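Local coordinates for protein glucosidase (Croceicoccus marinus, PDB 5Z3K) that probably hydrolyses O-glycosidic bonds as a beta-glucosidase of glycoside hydrolase family 39, at residues Pro437-Arg442 with Leu454-Gly459; Phe199-Gly204 with Asn408-Arg413; Gln118-Leu123 with Tyr173-Ala178; Ala49-Val54 with Ile101-Leu106; Ala281-Ala286 with Ser375-Pro380. All blocks are in the same frame, centred on the assembly; numbering follows the deposited sequence.

Interaction 1 (Pro437-Arg442 with Leu454-Gly459); sequences PHRVVR and LDSHEG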
# COMPACT_ATOMS: atom_id res chain seq x y z
N PRO A 437 -2.82 22.10 -30.45
CA PRO A 437 -2.54 20.67 -30.66
C PRO A 437 -2.40 19.92 -29.34
O PRO A 437 -1.81 20.41 -28.37
CB PRO A 437 -1.22 20.68 -31.44
CG PRO A 437 -1.15 22.05 -32.05
CD PRO A 437 -1.80 22.96 -31.07
N HIS A 438 -2.94 18.70 -29.32
CA HIS A 438 -2.82 17.82 -28.17
C HIS A 438 -2.60 16.39 -28.64
O HIS A 438 -2.85 16.06 -29.81
CB HIS A 438 -4.06 17.90 -27.26
CG HIS A 438 -5.35 17.62 -27.97
ND1 HIS A 438 -6.36 18.56 -28.06
CD2 HIS A 438 -5.82 16.50 -28.57
CE1 HIS A 438 -7.38 18.04 -28.71
NE2 HIS A 438 -7.08 16.79 -29.04
N ARG A 439 -2.13 15.55 -27.73
CA ARG A 439 -1.95 14.12 -27.98
C ARG A 439 -2.82 13.32 -27.03
O ARG A 439 -2.89 13.62 -25.84
CB ARG A 439 -0.48 13.70 -27.81
CG ARG A 439 -0.18 12.32 -28.38
CD ARG A 439 1.29 11.91 -28.28
NE ARG A 439 1.46 10.57 -28.85
CZ ARG A 439 2.44 9.72 -28.53
NH1 ARG A 439 3.36 10.07 -27.64
NH2 ARG A 439 2.49 8.52 -29.10
N VAL A 440 -3.49 12.30 -27.57
CA VAL A 440 -4.30 11.35 -26.80
C VAL A 440 -3.64 9.98 -26.90
O VAL A 440 -3.52 9.43 -28.00
CB VAL A 440 -5.74 11.28 -27.32
CG1 VAL A 440 -6.59 10.41 -26.41
CG2 VAL A 440 -6.33 12.68 -27.49
N VAL A 441 -3.22 9.44 -25.76
CA VAL A 441 -2.62 8.11 -25.69
C VAL A 441 -3.46 7.24 -24.76
O VAL A 441 -4.01 7.73 -23.76
CB VAL A 441 -1.16 8.19 -25.20
CG1 VAL A 441 -0.55 6.81 -25.13
CG2 VAL A 441 -0.34 9.07 -26.13
N ARG A 442 -3.55 5.95 -25.07
CA ARG A 442 -4.33 5.01 -24.28
C ARG A 442 -3.48 3.80 -23.92
O ARG A 442 -2.83 3.22 -24.80
CB ARG A 442 -5.58 4.59 -25.05
CG ARG A 442 -6.25 3.32 -24.56
CD ARG A 442 -7.57 3.07 -25.33
NE ARG A 442 -7.38 2.39 -26.61
CZ ARG A 442 -7.60 1.09 -26.82
NH1 ARG A 442 -8.02 0.31 -25.83
NH2 ARG A 442 -7.41 0.57 -28.03
N LEU A 454 -1.83 1.24 -26.33
CA LEU A 454 -2.57 0.57 -27.39
C LEU A 454 -2.70 1.40 -28.66
O LEU A 454 -2.57 0.87 -29.77
CB LEU A 454 -3.97 0.18 -26.90
CG LEU A 454 -4.02 -0.93 -25.84
CD1 LEU A 454 -5.27 -1.76 -26.04
CD2 LEU A 454 -2.77 -1.81 -25.87
N ASP A 455 -2.93 2.70 -28.52
CA ASP A 455 -3.05 3.58 -29.67
C ASP A 455 -2.83 5.02 -29.21
O ASP A 455 -2.71 5.30 -28.01
CB ASP A 455 -4.41 3.44 -30.37
CG ASP A 455 -5.56 3.34 -29.40
OD1 ASP A 455 -5.49 3.97 -28.32
OD2 ASP A 455 -6.55 2.64 -29.72
N SER A 456 -2.80 5.91 -30.19
CA SER A 456 -2.56 7.32 -29.93
C SER A 456 -2.85 8.10 -31.21
O SER A 456 -2.75 7.56 -32.32
CB SER A 456 -1.14 7.60 -29.47
OG SER A 456 -0.25 7.49 -30.56
N HIS A 457 -3.19 9.37 -31.03
CA HIS A 457 -3.37 10.28 -32.14
C HIS A 457 -3.18 11.70 -31.63
O HIS A 457 -3.13 11.95 -30.42
CB HIS A 457 -4.75 10.11 -32.79
CG HIS A 457 -5.86 10.79 -32.05
ND1 HIS A 457 -6.61 10.16 -31.09
CD2 HIS A 457 -6.33 12.06 -32.12
CE1 HIS A 457 -7.50 11.00 -30.60
NE2 HIS A 457 -7.36 12.16 -31.21
N GLU A 458 -3.05 12.62 -32.57
CA GLU A 458 -2.96 14.03 -32.26
C GLU A 458 -4.15 14.76 -32.88
O GLU A 458 -4.66 14.38 -33.93
CB GLU A 458 -1.64 14.64 -32.76
CG GLU A 458 -0.40 13.91 -32.23
CD GLU A 458 0.85 14.78 -32.24
OE1 GLU A 458 0.82 15.87 -32.85
OE2 GLU A 458 1.86 14.37 -31.62
N GLY A 459 -4.58 15.81 -32.19
CA GLY A 459 -5.73 16.56 -32.64
C GLY A 459 -5.65 17.96 -32.09
O GLY A 459 -4.66 18.36 -31.48
O HOH W 1 -8.79 14.64 -30.60
O HOH W 2 0.05 10.40 -31.98
O HOH W 3 -6.06 7.26 -28.78
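R442 grips D455 side-on across an antiparallel beta hairpin, strands 438-446 and 452-459, the latter outermost in the nine-stranded sheet. NE donates to OD1 of D455 on its syn side, though tilted from the carboxylate plane, while R442 NH2 reaches D455 OD2 at 2.8 Å, in the guanidinium plane but from above the carboxylate. The bend in the arginine chain at chi3 (84°) brings the guanidinium alongside D455 and L454 of the facing strand, with L454 CB against one guanidinium face. R442 NH1 also forms a salt bridge to E476, so two carboxylates fix the head. On the same face V440 CG2 packs against H457 CE1 at 3.7 Å, and G459 O sits 3.6 Å above the centre of the H438 ring. One water joins H438 NE2 and H457 NE2 in the planes of both rings. On the other face R439, extended from CG to NE, hydrogen-bonds through NH2 to S456 OG at 3.3 Å, and V441 CG2, of the same strand, lies over the rim of one guanidinium face. Between the two layers of side chains the backbone pairs H438 with G459 and V440 with H457; V440 N meets H457 O at 2.9 Å and 174°, nearly straight.

Interaction 2 (Phe199-Gly204 with Asn408-Arg413); sequences FPLNEG and NVPPRR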
# COMPACT_ATOMS: atom_id res chain seq x y z
N PHE A 199 -6.68 -7.87 12.40
CA PHE A 199 -8.13 -8.10 12.41
C PHE A 199 -8.83 -6.82 12.86
O PHE A 199 -9.35 -6.75 13.99
CB PHE A 199 -8.47 -9.28 13.32
CG PHE A 199 -7.74 -10.55 12.98
CD1 PHE A 199 -7.50 -10.90 11.66
CD2 PHE A 199 -7.30 -11.40 13.97
CE1 PHE A 199 -6.83 -12.06 11.34
CE2 PHE A 199 -6.64 -12.57 13.66
CZ PHE A 199 -6.40 -12.90 12.34
N PRO A 200 -8.88 -5.79 12.00
CA PRO A 200 -9.29 -4.45 12.47
C PRO A 200 -10.75 -4.32 12.87
O PRO A 200 -11.10 -3.29 13.46
CB PRO A 200 -8.98 -3.54 11.28
CG PRO A 200 -9.00 -4.46 10.09
CD PRO A 200 -8.46 -5.77 10.59
N LEU A 201 -11.62 -5.28 12.55
CA LEU A 201 -12.99 -5.25 13.05
C LEU A 201 -13.17 -6.16 14.27
O LEU A 201 -14.31 -6.50 14.61
CB LEU A 201 -13.99 -5.63 11.96
CG LEU A 201 -14.02 -4.77 10.69
CD1 LEU A 201 -15.11 -5.24 9.73
CD2 LEU A 201 -14.19 -3.29 11.02
N ASN A 202 -12.08 -6.56 14.92
CA ASN A 202 -12.12 -7.42 16.09
C ASN A 202 -11.62 -6.64 17.30
O ASN A 202 -10.50 -6.11 17.27
CB ASN A 202 -11.26 -8.68 15.90
CG ASN A 202 -11.94 -9.73 15.04
OD1 ASN A 202 -12.12 -9.56 13.85
ND2 ASN A 202 -12.31 -10.85 15.66
N GLU A 203 -12.43 -6.57 18.35
CA GLU A 203 -11.95 -5.96 19.59
C GLU A 203 -10.88 -6.85 20.20
O GLU A 203 -10.86 -8.07 20.01
CB GLU A 203 -13.10 -5.76 20.57
CG GLU A 203 -13.65 -7.05 21.14
CD GLU A 203 -14.90 -6.83 21.97
OE1 GLU A 203 -15.22 -5.66 22.29
OE2 GLU A 203 -15.57 -7.83 22.32
N GLY A 204 -9.95 -6.24 20.93
CA GLY A 204 -8.85 -7.00 21.48
C GLY A 204 -7.74 -6.16 22.08
O GLY A 204 -7.76 -4.92 22.03
N ASN A 408 -13.83 -10.78 12.09
CA ASN A 408 -15.05 -10.09 11.70
C ASN A 408 -14.87 -9.41 10.35
O ASN A 408 -13.84 -8.77 10.10
CB ASN A 408 -15.45 -9.07 12.76
CG ASN A 408 -15.83 -9.72 14.09
OD1 ASN A 408 -16.19 -10.90 14.13
ND2 ASN A 408 -15.74 -8.95 15.17
N VAL A 409 -15.86 -9.56 9.47
CA VAL A 409 -15.83 -8.97 8.13
C VAL A 409 -17.08 -8.13 7.99
O VAL A 409 -18.10 -8.44 8.62
CB VAL A 409 -15.77 -10.05 7.04
CG1 VAL A 409 -14.39 -10.73 6.99
CG2 VAL A 409 -16.88 -11.07 7.23
N PRO A 410 -17.07 -7.06 7.20
CA PRO A 410 -18.27 -6.25 7.03
C PRO A 410 -19.34 -7.04 6.30
O PRO A 410 -19.04 -8.03 5.61
CB PRO A 410 -17.80 -5.05 6.21
CG PRO A 410 -16.54 -5.48 5.55
CD PRO A 410 -15.92 -6.52 6.43
N PRO A 411 -20.61 -6.67 6.45
CA PRO A 411 -21.65 -7.30 5.64
C PRO A 411 -21.38 -7.09 4.16
O PRO A 411 -20.98 -6.01 3.73
CB PRO A 411 -22.94 -6.58 6.07
CG PRO A 411 -22.47 -5.32 6.73
CD PRO A 411 -21.15 -5.64 7.35
N ARG A 412 -21.58 -8.15 3.38
CA ARG A 412 -21.35 -8.04 1.95
C ARG A 412 -22.34 -7.07 1.32
O ARG A 412 -23.50 -6.96 1.74
CB ARG A 412 -21.46 -9.41 1.30
CG ARG A 412 -20.31 -10.31 1.63
CD ARG A 412 -20.55 -11.65 1.01
NE ARG A 412 -19.37 -12.48 1.13
CZ ARG A 412 -19.37 -13.78 0.87
NH1 ARG A 412 -20.49 -14.38 0.48
NH2 ARG A 412 -18.24 -14.47 1.02
N ARG A 413 -21.87 -6.35 0.30
CA ARG A 413 -22.69 -5.39 -0.45
C ARG A 413 -23.48 -6.16 -1.50
O ARG A 413 -23.11 -6.24 -2.67
CB ARG A 413 -21.81 -4.32 -1.09
CG ARG A 413 -21.08 -3.43 -0.11
CD ARG A 413 -20.61 -2.16 -0.80
NE ARG A 413 -19.73 -2.46 -1.93
CZ ARG A 413 -19.67 -1.74 -3.04
NH1 ARG A 413 -20.45 -0.67 -3.19
NH2 ARG A 413 -18.83 -2.09 -4.00
O HOH W 4 -11.53 -8.21 11.71
O HOH W 5 -14.01 -13.28 14.44
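The backbone of 199-202 folds into a type I beta turn, closed by N202 N to F199 O, and its L201-N202 corner meets N408 with CA atoms of L201 and N408 5.4 Å apart. Two bonds cross, each using the side chain of one asparagine, N202 as acceptor and N408 as donor. N202 OD1 takes the backbone N of N408 at 2.7 Å, in the carbonyl plane on a lone pair and almost straight at 171°. N408 ND2 returns a bond to L201 O at 2.9 Å, the oxygen lying in the amide plane of the asparagine. The two amide groups stack with planes 20° apart. This pair of bonds ties the loop after strand 191-197 of the TIM barrel to the end of strand 405-408, more than 200 residues later. A water donates to both N202 OD1 and N408 O and accepts from L201 N, giving the N202 oxygen a second donor; another water links N202 ND2 to N408 OD1. Beside the polar group L201 runs its side chain across P410 at about a right angle. Both residues also touch I242 of helix 238-252, and L201 CD1 approaches P410 CD at 3.6 Å.

Interaction 3 (Gln118-Leu123 with Tyr173-Ala178); sequences QPARDL and YEMYAA
M175, a selenomethionine, lays its selenium against the backbone of P119 and A120, while the stem of the same side chain meets L123. The contact lies on the outer layer of the TIM barrel: helix 169-186 packs against the loop that follows strand 104-109 and leads into helix 123-138. SE stands 3.5 Å from A120 N and 3.9 Å from P119 CA, so it touches main chain as much as side chain. The chain of M175 is straight at chi2 and turns at chi3 (74°), which places the terminal CE beside A120, with CE 4.2 Å from A120 CB. Around it, F165, Y126 and F154 also touch this side chain, enclosing it between loop, helix and barrel strand. The buried N of A120 has no hydrogen-bond partner in the model, and the large, weakly polar selenium is the neighbour it meets across the contact. L123 supplies the other half of the interface. With chi1 at -165°, CG is carried away from the leucine's own N and toward helix 169-186, where the two methyls part: CD1 meets M175 CG at 3.8 Å and also approaches A178 CB. The carboxylate of E174 is turned elsewhere, OE1 bonding to Y213 OH. On the loop side D122 is the N-cap of helix 123-138, its OD1 accepting from K125 N, and a glycerol, probably picked up during crystallisation, binds R121 N and D122 N. At the helix flank the other leucine methyl, L123 CD2, lies 3.9 Å from E174 CB.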
# COMPACT_ATOMS: atom_id res chain seq x y z
N GLN A 118 9.63 -13.78 19.79
CA GLN A 118 9.75 -13.50 21.21
C GLN A 118 9.86 -12.00 21.46
O GLN A 118 10.39 -11.26 20.63
CB GLN A 118 10.97 -14.21 21.80
CG GLN A 118 10.89 -15.73 21.75
CD GLN A 118 12.15 -16.37 22.28
OE1 GLN A 118 12.81 -15.83 23.17
NE2 GLN A 118 12.51 -17.53 21.72
N PRO A 119 9.37 -11.52 22.60
CA PRO A 119 9.59 -10.11 22.97
C PRO A 119 11.05 -9.86 23.33
O PRO A 119 11.87 -10.78 23.45
CB PRO A 119 8.67 -9.92 24.18
CG PRO A 119 8.58 -11.30 24.80
CD PRO A 119 8.66 -12.27 23.66
N ALA A 120 11.37 -8.58 23.50
CA ALA A 120 12.72 -8.19 23.89
C ALA A 120 13.04 -8.67 25.30
O ALA A 120 12.23 -8.54 26.22
CB ALA A 120 12.88 -6.67 23.82
N ARG A 121 14.25 -9.22 25.46
CA ARG A 121 14.80 -9.65 26.75
C ARG A 121 15.27 -8.47 27.59
O ARG A 121 15.10 -8.48 28.82
CB ARG A 121 15.99 -10.58 26.50
CG ARG A 121 15.78 -12.04 26.81
CD ARG A 121 17.12 -12.67 27.24
NE ARG A 121 18.17 -12.53 26.22
CZ ARG A 121 19.24 -11.75 26.35
NH1 ARG A 121 19.41 -11.04 27.45
NH2 ARG A 121 20.15 -11.67 25.38
N ASP A 122 15.89 -7.48 26.96
CA ASP A 122 16.54 -6.37 27.65
C ASP A 122 16.00 -5.10 27.01
O ASP A 122 16.50 -4.65 25.98
CB ASP A 122 18.07 -6.47 27.52
CG ASP A 122 18.81 -5.31 28.17
OD1 ASP A 122 18.18 -4.27 28.48
OD2 ASP A 122 20.04 -5.43 28.37
N LEU A 123 14.99 -4.51 27.66
CA LEU A 123 14.26 -3.41 27.03
C LEU A 123 15.13 -2.17 26.90
O LEU A 123 15.04 -1.44 25.90
CB LEU A 123 12.98 -3.12 27.82
CG LEU A 123 11.90 -2.27 27.15
CD1 LEU A 123 11.37 -2.97 25.92
CD2 LEU A 123 10.77 -1.93 28.13
N TYR A 173 3.27 -3.43 24.48
CA TYR A 173 3.09 -2.00 24.73
C TYR A 173 4.39 -1.34 25.18
O TYR A 173 4.72 -0.23 24.75
CB TYR A 173 2.01 -1.75 25.79
CG TYR A 173 0.67 -2.42 25.57
CD1 TYR A 173 0.21 -2.75 24.29
CD2 TYR A 173 -0.16 -2.70 26.65
CE1 TYR A 173 -1.04 -3.36 24.11
CE2 TYR A 173 -1.40 -3.31 26.48
CZ TYR A 173 -1.83 -3.64 25.22
OH TYR A 173 -3.07 -4.24 25.07
N GLU A 174 5.13 -1.99 26.08
CA GLU A 174 6.35 -1.37 26.58
C GLU A 174 7.38 -1.26 25.47
O GLU A 174 8.13 -0.28 25.40
CB GLU A 174 6.89 -2.15 27.78
CG GLU A 174 6.02 -2.04 29.02
CD GLU A 174 5.93 -0.61 29.55
OE1 GLU A 174 4.79 -0.12 29.77
OE2 GLU A 174 6.99 0.02 29.76
N MSE A 175 7.42 -2.25 24.58
CA MSE A 175 8.29 -2.22 23.42
C MSE A 175 7.90 -1.09 22.48
O MSE A 175 8.76 -0.39 21.94
CB MSE A 175 8.25 -3.56 22.70
CG MSE A 175 9.05 -4.64 23.36
SE MSE A 175 8.88 -6.35 22.48
CE MSE A 175 9.98 -6.03 20.87
N TYR A 176 6.59 -0.89 22.29
CA TYR A 176 6.14 0.24 21.49
C TYR A 176 6.60 1.55 22.09
O TYR A 176 7.12 2.42 21.39
CB TYR A 176 4.61 0.24 21.34
CG TYR A 176 4.19 1.45 20.53
CD1 TYR A 176 4.44 1.50 19.16
CD2 TYR A 176 3.61 2.55 21.13
CE1 TYR A 176 4.10 2.61 18.41
CE2 TYR A 176 3.26 3.67 20.39
CZ TYR A 176 3.52 3.69 19.03
OH TYR A 176 3.20 4.77 18.27
N ALA A 177 6.43 1.71 23.41
CA ALA A 177 6.81 2.97 24.04
C ALA A 177 8.31 3.21 23.92
O ALA A 177 8.75 4.35 23.71
CB ALA A 177 6.38 2.99 25.50
N ALA A 178 9.11 2.15 24.06
CA ALA A 178 10.56 2.29 23.90
C ALA A 178 10.91 2.75 22.49
O ALA A 178 11.74 3.65 22.30
CB ALA A 178 11.26 0.97 24.22

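Interaction 4 (Ala49-Val54 with Ile101-Leu106); sequences AQVTLV and IGANIL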
# COMPACT_ATOMS: atom_id res chain seq x y z
N ALA A 49 5.86 3.31 -11.99
CA ALA A 49 4.59 3.36 -11.28
C ALA A 49 4.50 4.55 -10.33
O ALA A 49 3.44 4.74 -9.72
CB ALA A 49 4.39 2.06 -10.49
N GLN A 50 5.58 5.32 -10.17
CA GLN A 50 5.61 6.44 -9.22
C GLN A 50 5.23 6.02 -7.81
O GLN A 50 4.44 6.68 -7.13
CB GLN A 50 4.73 7.59 -9.72
CG GLN A 50 5.01 7.94 -11.18
CD GLN A 50 5.05 9.43 -11.45
OE1 GLN A 50 5.52 10.22 -10.61
NE2 GLN A 50 4.58 9.83 -12.62
N VAL A 51 5.77 4.88 -7.36
CA VAL A 51 5.67 4.49 -5.95
C VAL A 51 6.17 5.64 -5.09
O VAL A 51 7.24 6.19 -5.34
CB VAL A 51 6.47 3.20 -5.70
CG1 VAL A 51 6.69 2.96 -4.18
CG2 VAL A 51 5.78 1.99 -6.35
N THR A 52 5.39 6.01 -4.05
CA THR A 52 5.75 7.11 -3.17
C THR A 52 6.08 6.69 -1.74
O THR A 52 6.57 7.52 -0.97
CB THR A 52 4.61 8.15 -3.11
OG1 THR A 52 3.37 7.47 -2.86
CG2 THR A 52 4.51 8.93 -4.42
N LEU A 53 5.84 5.43 -1.38
CA LEU A 53 6.06 4.98 -0.01
C LEU A 53 6.33 3.49 -0.07
O LEU A 53 5.65 2.77 -0.81
CB LEU A 53 4.86 5.29 0.89
CG LEU A 53 4.98 4.99 2.39
CD1 LEU A 53 6.17 5.72 3.01
CD2 LEU A 53 3.70 5.36 3.12
N VAL A 54 7.34 3.03 0.67
CA VAL A 54 7.70 1.62 0.67
C VAL A 54 7.78 1.13 2.11
O VAL A 54 8.56 1.66 2.91
CB VAL A 54 9.02 1.35 -0.06
CG1 VAL A 54 9.38 -0.12 0.04
CG2 VAL A 54 8.92 1.79 -1.53
N ILE A 101 14.34 6.46 -6.37
CA ILE A 101 13.14 6.68 -7.16
C ILE A 101 12.21 7.70 -6.50
O ILE A 101 11.07 7.88 -6.95
CB ILE A 101 12.40 5.36 -7.44
CG1 ILE A 101 11.82 4.76 -6.15
CG2 ILE A 101 13.31 4.37 -8.18
CD1 ILE A 101 10.75 3.73 -6.38
N GLY A 102 12.67 8.37 -5.44
CA GLY A 102 11.91 9.45 -4.85
C GLY A 102 10.85 9.02 -3.87
O GLY A 102 9.99 9.82 -3.50
N ALA A 103 10.90 7.78 -3.40
CA ALA A 103 9.90 7.29 -2.47
C ALA A 103 10.35 7.44 -1.02
O ALA A 103 11.54 7.38 -0.69
CB ALA A 103 9.57 5.83 -2.77
N ASN A 104 9.38 7.67 -0.14
CA ASN A 104 9.63 7.64 1.29
C ASN A 104 9.58 6.20 1.81
O ASN A 104 9.20 5.27 1.11
CB ASN A 104 8.62 8.52 2.03
CG ASN A 104 8.97 9.99 1.93
OD1 ASN A 104 9.64 10.54 2.79
ND2 ASN A 104 8.52 10.62 0.87
N ILE A 105 9.96 6.02 3.07
CA ILE A 105 10.08 4.69 3.64
C ILE A 105 9.24 4.60 4.91
O ILE A 105 9.24 5.52 5.73
CB ILE A 105 11.56 4.32 3.90
CG1 ILE A 105 12.30 4.25 2.56
CG2 ILE A 105 11.67 2.98 4.61
CD1 ILE A 105 13.82 4.22 2.67
N LEU A 106 8.50 3.50 5.03
CA LEU A 106 7.82 3.10 6.26
C LEU A 106 8.63 1.93 6.80
O LEU A 106 8.59 0.82 6.25
CB LEU A 106 6.37 2.71 5.98
CG LEU A 106 5.59 2.05 7.11
CD1 LEU A 106 5.39 3.09 8.19
CD2 LEU A 106 4.25 1.53 6.60
O HOH W 6 8.75 6.75 -7.51
O HOH W 7 6.12 10.14 -0.20
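L53 and V54 pair in parallel with N104 and I105, joining strands 53-55 and 104-109, neighbours in the eight-stranded TIM barrel. The tight part is this strand pairing. N104 N donates to T52 O at 2.9 Å, V54 N to N104 O, and L106 N to V54 O at 2.8 Å; two of the three donors, N104 N and L106 N, stand above the plane of the carbonyl they meet rather than on a lone pair. L53 adds its side chain: CG lies anti to the backbone N (chi1 -175°), and CD1 is carried over the opposing main chain, 3.6 Å from N104 O and 3.8 Å from N104 CB. Just before the strand, A103 CB points at the facing main chain, 3.5 Å from V51 O. On the face of V54 and I105 lie T98 of helix 89-100, touching both residues, and W46 of helix 43-48, touching V54. The approach to the strands is looser. Here V51 CB and I101 CD1 are 4.4 Å apart, and a single water bridges the two loops, donating to V51 O and I101 O. G102, with positive phi, is the C-prime residue of a Schellman motif ending helix 89-100, and A103 alone separates it from strand 104-109. On the partly exposed edge T52 O receives, besides the N104 backbone bond, a second water, which accepts from N104 ND2 at 2.7 Å.

Interaction 5 (Ala281-Ala286 with Ser375-Pro380); sequences AAFLAA and SNYAIP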
# COMPACT_ATOMS: atom_id res chain seq x y z
N ALA A 281 -6.08 -7.42 -11.36
CA ALA A 281 -5.69 -6.11 -11.87
C ALA A 281 -6.85 -5.12 -11.80
O ALA A 281 -6.69 -3.98 -11.33
CB ALA A 281 -5.19 -6.25 -13.31
N ALA A 282 -8.02 -5.53 -12.28
CA ALA A 282 -9.17 -4.63 -12.24
C ALA A 282 -9.57 -4.34 -10.80
O ALA A 282 -9.95 -3.21 -10.48
CB ALA A 282 -10.34 -5.22 -13.03
N PHE A 283 -9.47 -5.34 -9.93
CA PHE A 283 -9.78 -5.13 -8.52
C PHE A 283 -8.88 -4.07 -7.92
O PHE A 283 -9.34 -3.15 -7.23
CB PHE A 283 -9.65 -6.44 -7.74
CG PHE A 283 -9.88 -6.30 -6.24
CD1 PHE A 283 -8.86 -5.85 -5.40
CD2 PHE A 283 -11.11 -6.63 -5.68
CE1 PHE A 283 -9.08 -5.72 -4.01
CE2 PHE A 283 -11.33 -6.52 -4.32
CZ PHE A 283 -10.33 -6.05 -3.48
N LEU A 284 -7.56 -4.20 -8.12
CA LEU A 284 -6.66 -3.30 -7.41
C LEU A 284 -6.78 -1.87 -7.94
O LEU A 284 -6.65 -0.92 -7.17
CB LEU A 284 -5.22 -3.83 -7.46
CG LEU A 284 -4.38 -3.65 -8.71
CD1 LEU A 284 -3.54 -2.38 -8.58
CD2 LEU A 284 -3.48 -4.88 -8.90
N ALA A 285 -7.09 -1.70 -9.23
CA ALA A 285 -7.33 -0.36 -9.74
C ALA A 285 -8.62 0.23 -9.16
O ALA A 285 -8.65 1.39 -8.74
CB ALA A 285 -7.36 -0.37 -11.27
N ALA A 286 -9.70 -0.56 -9.12
CA ALA A 286 -10.93 -0.05 -8.52
C ALA A 286 -10.74 0.23 -7.03
O ALA A 286 -11.28 1.22 -6.51
CB ALA A 286 -12.08 -1.04 -8.72
N SER A 375 -11.43 1.60 -14.33
CA SER A 375 -11.43 0.16 -14.11
C SER A 375 -12.85 -0.35 -14.21
O SER A 375 -13.77 0.24 -13.62
CB SER A 375 -10.84 -0.22 -12.75
OG SER A 375 -10.84 -1.64 -12.59
N ASN A 376 -13.03 -1.44 -14.94
CA ASN A 376 -14.30 -2.14 -15.06
C ASN A 376 -14.16 -3.47 -14.33
O ASN A 376 -13.66 -4.45 -14.89
CB ASN A 376 -14.68 -2.33 -16.54
CG ASN A 376 -16.12 -2.75 -16.72
OD1 ASN A 376 -16.89 -2.80 -15.76
ND2 ASN A 376 -16.49 -3.06 -17.96
N TYR A 377 -14.58 -3.50 -13.06
CA TYR A 377 -14.42 -4.66 -12.20
C TYR A 377 -15.79 -5.17 -11.76
O TYR A 377 -16.65 -4.39 -11.36
CB TYR A 377 -13.58 -4.32 -10.95
CG TYR A 377 -13.55 -5.48 -9.99
CD1 TYR A 377 -12.68 -6.55 -10.19
CD2 TYR A 377 -14.43 -5.56 -8.92
CE1 TYR A 377 -12.67 -7.63 -9.35
CE2 TYR A 377 -14.44 -6.65 -8.07
CZ TYR A 377 -13.55 -7.68 -8.29
OH TYR A 377 -13.54 -8.77 -7.45
N ALA A 378 -15.97 -6.49 -11.78
CA ALA A 378 -17.22 -7.11 -11.37
C ALA A 378 -16.98 -8.03 -10.18
O ALA A 378 -16.16 -8.95 -10.27
CB ALA A 378 -17.85 -7.89 -12.53
N ILE A 379 -17.67 -7.77 -9.07
CA ILE A 379 -17.68 -8.73 -7.97
C ILE A 379 -18.28 -10.04 -8.47
O ILE A 379 -19.37 -10.02 -9.08
CB ILE A 379 -18.49 -8.19 -6.78
CG1 ILE A 379 -17.83 -6.95 -6.17
CG2 ILE A 379 -18.67 -9.27 -5.73
CD1 ILE A 379 -18.77 -6.14 -5.29
N PRO A 380 -17.63 -11.19 -8.29
CA PRO A 380 -18.23 -12.45 -8.75
C PRO A 380 -19.53 -12.76 -8.02
O PRO A 380 -19.70 -12.42 -6.84
CB PRO A 380 -17.15 -13.49 -8.46
CG PRO A 380 -15.86 -12.69 -8.43
CD PRO A 380 -16.25 -11.37 -7.83
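Helix 277-291 of the TIM barrel packs against the end of strand 369-376 of the nine-stranded sheet, a buried junction between barrel and beta domain. S375 OG, anti to the backbone N (chi1 -179°), donates to A282 O at 2.8 Å. The donor comes in well off the carbonyl direction (C=O...O angle 115°), and the same oxygen still accepts the helical bond from A286 N, so two donors grip it. S375 CB rests on A285 CB at 3.8 Å. The small A282 lets the chain just past the strand come close: CA atoms of A282 and Y377 are 5.3 Å apart. Y377 extends beside F283, pointing the same way, and its CD1 reaches F283 N at 3.4 Å while CE1 meets F283 CB. The rings form a T-shaped (edge-to-face) pair, with the F283 edge toward the Y377 face, centroids 5.5 Å apart and planes at 82°. A282 CB meets the tyrosine ring edge at CD1. The hydroxyl of Y377 bonds to R234 O, which fixes the far end of the ring. V337 of helix 329-341 touches A285, and V475 of strand 474-482 touches both A285 and S375, the helix-on-sheet packing by which a TIM barrel is joined to an appended beta domain.

Along the chain the contacts open with interaction 4, followed by interaction 3; interaction 2 then closes a span of about 200 residues, within which interaction 5 is nested, and interaction 1 comes last. Interaction 4 lies in the barrel wall, about 10 Å from the chain centre, and interaction 3 in its outer helical layer, their centres about 29 Å apart. Interactions 1 and 5 both reach the nine-stranded sheet, with centres about 25 Å apart; interactions 1 and 3 lie on opposite sides of the chain centre. Interactions 2 and 5 touch through R413 and I379; interaction 5 joins a barrel helix to the nine-stranded sheet, whereas interaction 2 ties a barrel loop to the segment after strand 405-408.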